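Local structure of activator of Hsp90 ATPase homologue 1/2-like C-terminal domain-containing protein (Mycobacterium smegmatis, 3UID) at residues A19-P24 and Q154-L159; Y77-A82 and S90-F95; V108-Y113 and V127-S132. The protein is probably a type II toxin related to one of Mycobacterium tuberculosis involved in the hypoxic response, and has an AHA1-family fold of the SRPBCC superfamily. All blocks are in the same frame, centred on the assembly; numbering follows the deposited sequence.

Contact 1: residues A19-P24 and Q154-L159; sequences AEFAAP and QIDALL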
# COMPACT_ATOMS: atom_id res chain seq x y z
N ALA A 19 -4.26 4.56 -9.60
CA ALA A 19 -5.24 5.49 -9.05
C ALA A 19 -4.98 6.88 -9.58
O ALA A 19 -3.87 7.18 -10.01
CB ALA A 19 -5.13 5.52 -7.54
N GLU A 20 -6.02 7.70 -9.56
CA GLU A 20 -5.88 9.12 -9.82
C GLU A 20 -6.38 9.91 -8.63
O GLU A 20 -7.44 9.63 -8.08
CB GLU A 20 -6.61 9.50 -11.10
CG GLU A 20 -5.90 8.98 -12.34
CD GLU A 20 -6.68 9.20 -13.62
OE1 GLU A 20 -7.60 10.05 -13.63
OE2 GLU A 20 -6.36 8.52 -14.62
N PHE A 21 -5.58 10.88 -8.20
CA PHE A 21 -5.91 11.68 -7.02
C PHE A 21 -5.96 13.16 -7.39
O PHE A 21 -5.11 13.64 -8.14
CB PHE A 21 -4.85 11.50 -5.94
CG PHE A 21 -4.74 10.10 -5.40
CD1 PHE A 21 -5.84 9.48 -4.81
CD2 PHE A 21 -3.54 9.41 -5.46
CE1 PHE A 21 -5.73 8.19 -4.29
CE2 PHE A 21 -3.42 8.12 -4.94
CZ PHE A 21 -4.52 7.52 -4.36
N ALA A 22 -6.94 13.89 -6.85
CA ALA A 22 -7.06 15.31 -7.17
C ALA A 22 -6.26 16.15 -6.18
O ALA A 22 -6.82 16.94 -5.42
CB ALA A 22 -8.53 15.74 -7.20
N ALA A 23 -4.95 15.93 -6.18
CA ALA A 23 -4.02 16.67 -5.35
C ALA A 23 -2.64 16.51 -5.95
O ALA A 23 -2.39 15.57 -6.72
CB ALA A 23 -4.06 16.14 -3.90
N PRO A 24 -1.72 17.42 -5.62
CA PRO A 24 -0.37 17.39 -6.19
C PRO A 24 0.45 16.19 -5.72
O PRO A 24 0.16 15.63 -4.66
CB PRO A 24 0.25 18.70 -5.69
CG PRO A 24 -0.90 19.59 -5.39
CD PRO A 24 -2.00 18.68 -4.92
N GLN A 154 -9.87 6.12 0.78
CA GLN A 154 -9.63 6.94 1.97
C GLN A 154 -8.75 8.13 1.64
O GLN A 154 -8.96 9.23 2.16
CB GLN A 154 -9.06 6.13 3.14
CG GLN A 154 -10.07 5.14 3.76
CD GLN A 154 -11.34 5.83 4.22
OE1 GLN A 154 -11.29 6.82 4.95
NE2 GLN A 154 -12.48 5.33 3.77
N ILE A 155 -7.75 7.93 0.78
CA ILE A 155 -6.92 9.04 0.33
C ILE A 155 -7.80 10.08 -0.37
O ILE A 155 -7.70 11.26 -0.06
CB ILE A 155 -5.78 8.58 -0.59
CG1 ILE A 155 -4.75 7.78 0.21
CG2 ILE A 155 -5.10 9.79 -1.26
CD1 ILE A 155 -3.76 7.02 -0.68
N ASP A 156 -8.67 9.64 -1.28
CA ASP A 156 -9.61 10.57 -1.92
C ASP A 156 -10.32 11.44 -0.88
O ASP A 156 -10.43 12.66 -1.04
CB ASP A 156 -10.69 9.83 -2.73
CG ASP A 156 -10.17 9.18 -4.00
OD1 ASP A 156 -10.79 8.19 -4.44
OD2 ASP A 156 -9.20 9.68 -4.59
N ALA A 157 -10.82 10.81 0.18
CA ALA A 157 -11.62 11.52 1.17
C ALA A 157 -10.82 12.60 1.88
O ALA A 157 -11.36 13.64 2.24
CB ALA A 157 -12.21 10.56 2.18
N LEU A 158 -9.52 12.35 2.08
CA LEU A 158 -8.66 13.30 2.77
C LEU A 158 -8.39 14.55 1.95
O LEU A 158 -8.01 15.58 2.50
CB LEU A 158 -7.30 12.68 3.10
CG LEU A 158 -7.23 11.51 4.08
CD1 LEU A 158 -5.78 11.24 4.40
CD2 LEU A 158 -8.01 11.79 5.35
N LEU A 159 -8.55 14.45 0.63
CA LEU A 159 -8.15 15.52 -0.29
C LEU A 159 -9.18 16.63 -0.49
O LEU A 159 -8.93 17.59 -1.24
CB LEU A 159 -7.77 14.91 -1.64
CG LEU A 159 -6.68 13.83 -1.63
CD1 LEU A 159 -6.38 13.35 -3.06
CD2 LEU A 159 -5.42 14.34 -0.95
O HOH W 1 -9.15 12.41 -5.59
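With CG turned anti to its own carbonyl carbon (chi1 -64°), F21 sends its ring from the end of strand 14-21 to the last turns of helix 144-158, where I155 and D156 receive it. I155 carries CG1 beside the backbone N and CG2 anti to it, which leaves the CG2 methyl to settle over one ring face. CG2 stands 3.8 Å from the centroid of the F21 ring, 24° off the normal, a CH-pi contact displaced toward the CD1-CE1 side, while I155 CD1 packs against CZ. A beta-branched residue suits this place because one branch can cover the ring as the other reaches along it. D156 approaches in the ring plane instead: its OD2 lies 3.4 Å from F21 CD1, against the edge, where the ring hydrogens carry a slight positive charge. The carboxylate is inclined 66° to the ring. The same oxygen accepts a bond from a water, 2.9 Å from D156 OD2, and that water accepts the N-H of A22, its oxygen also 2.9 Å from A22 N, linking the helix to the inverse gamma turn centred on A22. Past the ring, L159 wedges its two methyls toward the turn. CD1 touches F21 CB at 3.7 Å, and both CD1 and CD2 meet A23 CB, a methyl small enough to let the leucine fork close in. The helix thus lies alongside the strand end, nearly parallel to it, with I28 of helix 25-33 and A124 and Y126 of strand 121-129 also packing on F21, and V41 of helix 35-42 on I155.

Contact 2: residues Y77-A82 and S90-F95; sequences YWEITA and SFLDGF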
# COMPACT_ATOMS: atom_id res chain seq x y z
N TYR A 77 5.10 -6.00 7.29
CA TYR A 77 6.23 -5.09 7.38
C TYR A 77 6.77 -4.77 6.00
O TYR A 77 6.68 -5.58 5.09
CB TYR A 77 7.34 -5.68 8.27
CG TYR A 77 7.85 -7.00 7.74
CD1 TYR A 77 8.95 -7.06 6.90
CD2 TYR A 77 7.21 -8.19 8.07
CE1 TYR A 77 9.41 -8.27 6.40
CE2 TYR A 77 7.66 -9.40 7.57
CZ TYR A 77 8.77 -9.43 6.75
OH TYR A 77 9.21 -10.64 6.26
N TRP A 78 7.32 -3.57 5.87
CA TRP A 78 8.00 -3.17 4.66
C TRP A 78 9.49 -3.00 4.98
O TRP A 78 9.84 -2.35 5.98
CB TRP A 78 7.47 -1.83 4.18
CG TRP A 78 6.05 -1.79 3.69
CD1 TRP A 78 5.18 -2.84 3.56
CD2 TRP A 78 5.34 -0.63 3.27
NE1 TRP A 78 3.98 -2.40 3.06
CE2 TRP A 78 4.05 -1.04 2.88
CE3 TRP A 78 5.69 0.72 3.17
CZ2 TRP A 78 3.09 -0.14 2.43
CZ3 TRP A 78 4.73 1.62 2.70
CH2 TRP A 78 3.45 1.18 2.32
N GLU A 79 10.35 -3.57 4.15
CA GLU A 79 11.78 -3.24 4.18
C GLU A 79 12.02 -2.28 3.03
O GLU A 79 11.94 -2.67 1.86
CB GLU A 79 12.66 -4.49 4.05
CG GLU A 79 12.43 -5.53 5.15
CD GLU A 79 13.33 -6.74 5.02
OE1 GLU A 79 14.22 -6.77 4.13
OE2 GLU A 79 13.16 -7.68 5.82
N ILE A 80 12.30 -1.02 3.35
CA ILE A 80 12.47 0.01 2.33
C ILE A 80 13.80 -0.15 1.61
O ILE A 80 14.86 -0.21 2.24
CB ILE A 80 12.37 1.43 2.94
CG1 ILE A 80 11.11 1.56 3.80
CG2 ILE A 80 12.38 2.48 1.84
CD1 ILE A 80 9.81 1.34 3.07
N THR A 81 13.75 -0.22 0.28
CA THR A 81 14.97 -0.38 -0.50
C THR A 81 15.41 0.87 -1.28
O THR A 81 16.60 1.05 -1.54
CB THR A 81 14.87 -1.57 -1.47
OG1 THR A 81 13.77 -1.35 -2.36
CG2 THR A 81 14.65 -2.87 -0.70
N ALA A 82 14.46 1.73 -1.63
CA ALA A 82 14.78 2.96 -2.35
C ALA A 82 13.76 4.03 -2.02
O ALA A 82 12.59 3.72 -1.81
CB ALA A 82 14.80 2.70 -3.85
N SER A 90 10.43 2.21 -3.01
CA SER A 90 10.43 0.78 -3.31
C SER A 90 10.66 0.01 -2.03
O SER A 90 11.38 0.49 -1.14
CB SER A 90 11.53 0.45 -4.31
OG SER A 90 11.35 1.17 -5.52
N PHE A 91 10.09 -1.18 -1.94
CA PHE A 91 10.19 -1.94 -0.70
C PHE A 91 9.84 -3.40 -0.89
O PHE A 91 9.14 -3.78 -1.85
CB PHE A 91 9.28 -1.35 0.40
CG PHE A 91 7.81 -1.34 0.04
CD1 PHE A 91 6.98 -2.40 0.41
CD2 PHE A 91 7.26 -0.26 -0.65
CE1 PHE A 91 5.62 -2.39 0.09
CE2 PHE A 91 5.89 -0.23 -0.98
CZ PHE A 91 5.07 -1.28 -0.60
N LEU A 92 10.33 -4.22 0.03
CA LEU A 92 9.92 -5.62 0.12
C LEU A 92 8.83 -5.71 1.19
O LEU A 92 8.93 -5.09 2.24
CB LEU A 92 11.11 -6.50 0.49
CG LEU A 92 12.34 -6.27 -0.39
CD1 LEU A 92 13.60 -6.83 0.24
CD2 LEU A 92 12.10 -6.86 -1.77
N ASP A 93 7.78 -6.47 0.92
CA ASP A 93 6.68 -6.58 1.88
C ASP A 93 6.46 -8.02 2.32
O ASP A 93 6.43 -8.94 1.49
CB ASP A 93 5.41 -6.00 1.26
CG ASP A 93 4.18 -6.26 2.10
OD1 ASP A 93 4.06 -5.65 3.19
OD2 ASP A 93 3.34 -7.09 1.68
N GLY A 94 6.29 -8.22 3.63
CA GLY A 94 6.04 -9.54 4.18
C GLY A 94 4.90 -9.57 5.19
O GLY A 94 4.61 -8.56 5.82
N PHE A 95 4.26 -10.73 5.32
CA PHE A 95 3.21 -10.93 6.32
C PHE A 95 3.82 -11.42 7.62
O PHE A 95 4.82 -12.15 7.60
CB PHE A 95 2.20 -11.96 5.82
CG PHE A 95 1.42 -11.51 4.62
CD1 PHE A 95 0.50 -10.47 4.73
CD2 PHE A 95 1.61 -12.10 3.39
CE1 PHE A 95 -0.21 -10.04 3.63
CE2 PHE A 95 0.89 -11.68 2.28
CZ PHE A 95 -0.01 -10.65 2.40
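The beta hairpin of strands 73-84 and 88-96 forms part of the curved antiparallel sheet of this Bet v 1-like fold, and a classic beta bulge interrupts its pairing where T81 and A82 both face S90. T81 N gives a bond to S90 O of 2.9 Å, A82 N a weak one to the same oxygen, and S90 N returns one to A82 O. Beyond the bulge the pairing is regular: E79 and L92 exchange two backbone bonds, as do Y77 and G94. W78, I80, F91 and D93 share one face of the sheet. There the indole and the F91 ring form an offset face-to-face stack, the five-membered ring and the phenyl having centroids 3.9 Å apart and planes at 20°. F91 reaches it with CG lodged between its backbone N and carbonyl carbon (chi1 61°), which swings the ring along the sheet to lie over W78. W78 and F91 are diagonal neighbours, from the adjacent non-hydrogen-bonded pairs W78-D93 and I80-F91, and flat rings suit the place because they can overlap across the strands; the rings of Y64, edge-to-face, and W42 also meet the indole. I80 CD1 packs on F91 CB at 3.8 Å. D93 OD1 sits at the indole edge, near its plane, 3.0 Å from W78 CD1, with its carboxylate steeply inclined to the ring, and is hydrogen-bonded to Y64 OH. On the other face Y77 folds its ring over G94, whose lack of a side chain leaves room for it: G94 CA lies 4.0 Å from the Y77 ring centroid, 25° off the normal.

Contact 3: residues V108-Y113 and V127-S132; sequences VSTNVY and VGTYAS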
# COMPACT_ATOMS: atom_id res chain seq x y z
N VAL A 108 8.48 -12.77 0.47
CA VAL A 108 8.10 -11.37 0.33
C VAL A 108 7.74 -11.06 -1.13
O VAL A 108 8.13 -11.77 -2.05
CB VAL A 108 9.23 -10.40 0.78
CG1 VAL A 108 9.58 -10.63 2.25
CG2 VAL A 108 10.48 -10.54 -0.11
N SER A 109 6.98 -9.98 -1.31
CA SER A 109 6.76 -9.40 -2.63
C SER A 109 7.68 -8.19 -2.73
O SER A 109 8.12 -7.65 -1.71
CB SER A 109 5.29 -8.99 -2.79
OG SER A 109 4.91 -8.03 -1.81
N THR A 110 8.01 -7.80 -3.96
CA THR A 110 8.78 -6.57 -4.19
C THR A 110 7.83 -5.53 -4.77
O THR A 110 6.97 -5.85 -5.58
CB THR A 110 9.96 -6.82 -5.14
OG1 THR A 110 9.49 -7.03 -6.48
CG2 THR A 110 10.74 -8.03 -4.70
N ASN A 111 7.97 -4.28 -4.36
CA ASN A 111 6.96 -3.28 -4.65
C ASN A 111 7.59 -1.98 -5.04
O ASN A 111 8.61 -1.59 -4.47
CB ASN A 111 6.11 -3.05 -3.41
CG ASN A 111 5.48 -4.32 -2.91
OD1 ASN A 111 6.10 -5.09 -2.16
ND2 ASN A 111 4.26 -4.57 -3.34
N VAL A 112 7.01 -1.33 -6.05
CA VAL A 112 7.40 0.02 -6.43
C VAL A 112 6.16 0.91 -6.53
O VAL A 112 5.25 0.62 -7.31
CB VAL A 112 8.13 0.05 -7.77
CG1 VAL A 112 8.64 1.47 -8.06
CG2 VAL A 112 9.29 -0.93 -7.76
N TYR A 113 6.14 1.98 -5.74
CA TYR A 113 5.08 2.98 -5.83
C TYR A 113 5.60 4.19 -6.57
O TYR A 113 6.65 4.74 -6.21
CB TYR A 113 4.66 3.43 -4.43
CG TYR A 113 3.89 2.42 -3.61
CD1 TYR A 113 3.79 1.08 -3.98
CD2 TYR A 113 3.25 2.83 -2.44
CE1 TYR A 113 3.05 0.17 -3.20
CE2 TYR A 113 2.53 1.95 -1.65
CZ TYR A 113 2.44 0.63 -2.03
OH TYR A 113 1.72 -0.25 -1.26
N VAL A 127 2.95 -1.15 -8.09
CA VAL A 127 3.31 -2.39 -8.77
C VAL A 127 3.93 -3.38 -7.78
O VAL A 127 4.99 -3.11 -7.21
CB VAL A 127 4.33 -2.17 -9.91
CG1 VAL A 127 4.68 -3.49 -10.60
CG2 VAL A 127 3.81 -1.15 -10.93
N GLY A 128 3.26 -4.51 -7.60
CA GLY A 128 3.73 -5.58 -6.74
C GLY A 128 4.16 -6.77 -7.57
O GLY A 128 3.40 -7.23 -8.42
N THR A 129 5.37 -7.26 -7.31
CA THR A 129 5.95 -8.36 -8.07
C THR A 129 6.11 -9.55 -7.14
O THR A 129 6.68 -9.42 -6.05
CB THR A 129 7.31 -7.98 -8.65
OG1 THR A 129 7.18 -6.83 -9.50
CG2 THR A 129 7.90 -9.14 -9.46
N TYR A 130 5.60 -10.71 -7.57
CA TYR A 130 5.51 -11.88 -6.70
C TYR A 130 6.44 -13.02 -7.12
O TYR A 130 6.84 -13.11 -8.28
CB TYR A 130 4.05 -12.34 -6.62
CG TYR A 130 3.19 -11.35 -5.88
CD1 TYR A 130 2.85 -11.54 -4.55
CD2 TYR A 130 2.76 -10.17 -6.50
CE1 TYR A 130 2.09 -10.62 -3.87
CE2 TYR A 130 1.99 -9.25 -5.82
CZ TYR A 130 1.67 -9.48 -4.50
OH TYR A 130 0.90 -8.56 -3.82
N ALA A 131 6.78 -13.90 -6.17
CA ALA A 131 7.78 -14.94 -6.42
C ALA A 131 7.28 -16.04 -7.34
O ALA A 131 8.06 -16.69 -8.03
CB ALA A 131 8.25 -15.55 -5.12
N SER A 132 5.97 -16.24 -7.34
CA SER A 132 5.35 -17.31 -8.12
C SER A 132 3.86 -17.07 -8.32
O SER A 132 3.23 -16.28 -7.61
CB SER A 132 5.53 -18.65 -7.42
OG SER A 132 4.79 -18.70 -6.21
O HOH W 2 6.06 -13.10 -3.51
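One face of the Y130 ring is covered by S109, whose CB lies 4.0 Å from the ring centroid and 20° off its normal, a CH-pi contact shifted toward CE1. Y130 turns CG anti to its carbonyl carbon (chi1 -68°), placing the ring alongside the start of strand 109-118; L136 and V139 of helix 133-141 also touch it. Serine fits beneath the ring because its CB offers a slim methylene. N111 and G128 form a non-hydrogen-bonded pair; the side chain of N111 leans across the same face over G128, where a CB would be tight. In the opposite direction from the sheet project T110 and T129, a hydrogen-bonded pair: T110 OG1 comes 3.2 Å from T129 CB, the two side chains passing at a slant, and beta-branched threonine and valine suit the extended backbone here. Two pairs of backbone bonds hold the strands together. T129 N to T110 O is short at 2.7 Å, and T110 N answers to T129 O; V112 and V127 exchange bonds of 2.9 Å from V112 N to V127 O and 3.0 Å from V127 N to V112 O. Where the strands part, a water joins V108 O to A131 N. S132 then caps helix 133-141 through A135 N. Regular antiparallel pairing of this kind is that of the beta hairpin formed by strands 109-118 and 121-129, within the sheet of the Bet v 1-like fold.

All three contacts reach the same antiparallel sheet. Contacts 2 and 3 are successive hairpins joined edge to edge: their centres are 9 Å apart, and strands 88-96 and 109-118 pair directly, with F91 O 2.8 Å from N111 N and D93 N 2.9 Å from S109 O, both probable hydrogen bonds, while L92 CD2 packs on T110 CG2. Contact 1 lies about 23 Å from either, centre to centre, on the opposite side of the chain's centre, yet strand 14-21 neighbours strand 121-129 of contact 3. In sequence, contact 1 closes the loop that holds both hairpins, bringing the final helix back to an early strand.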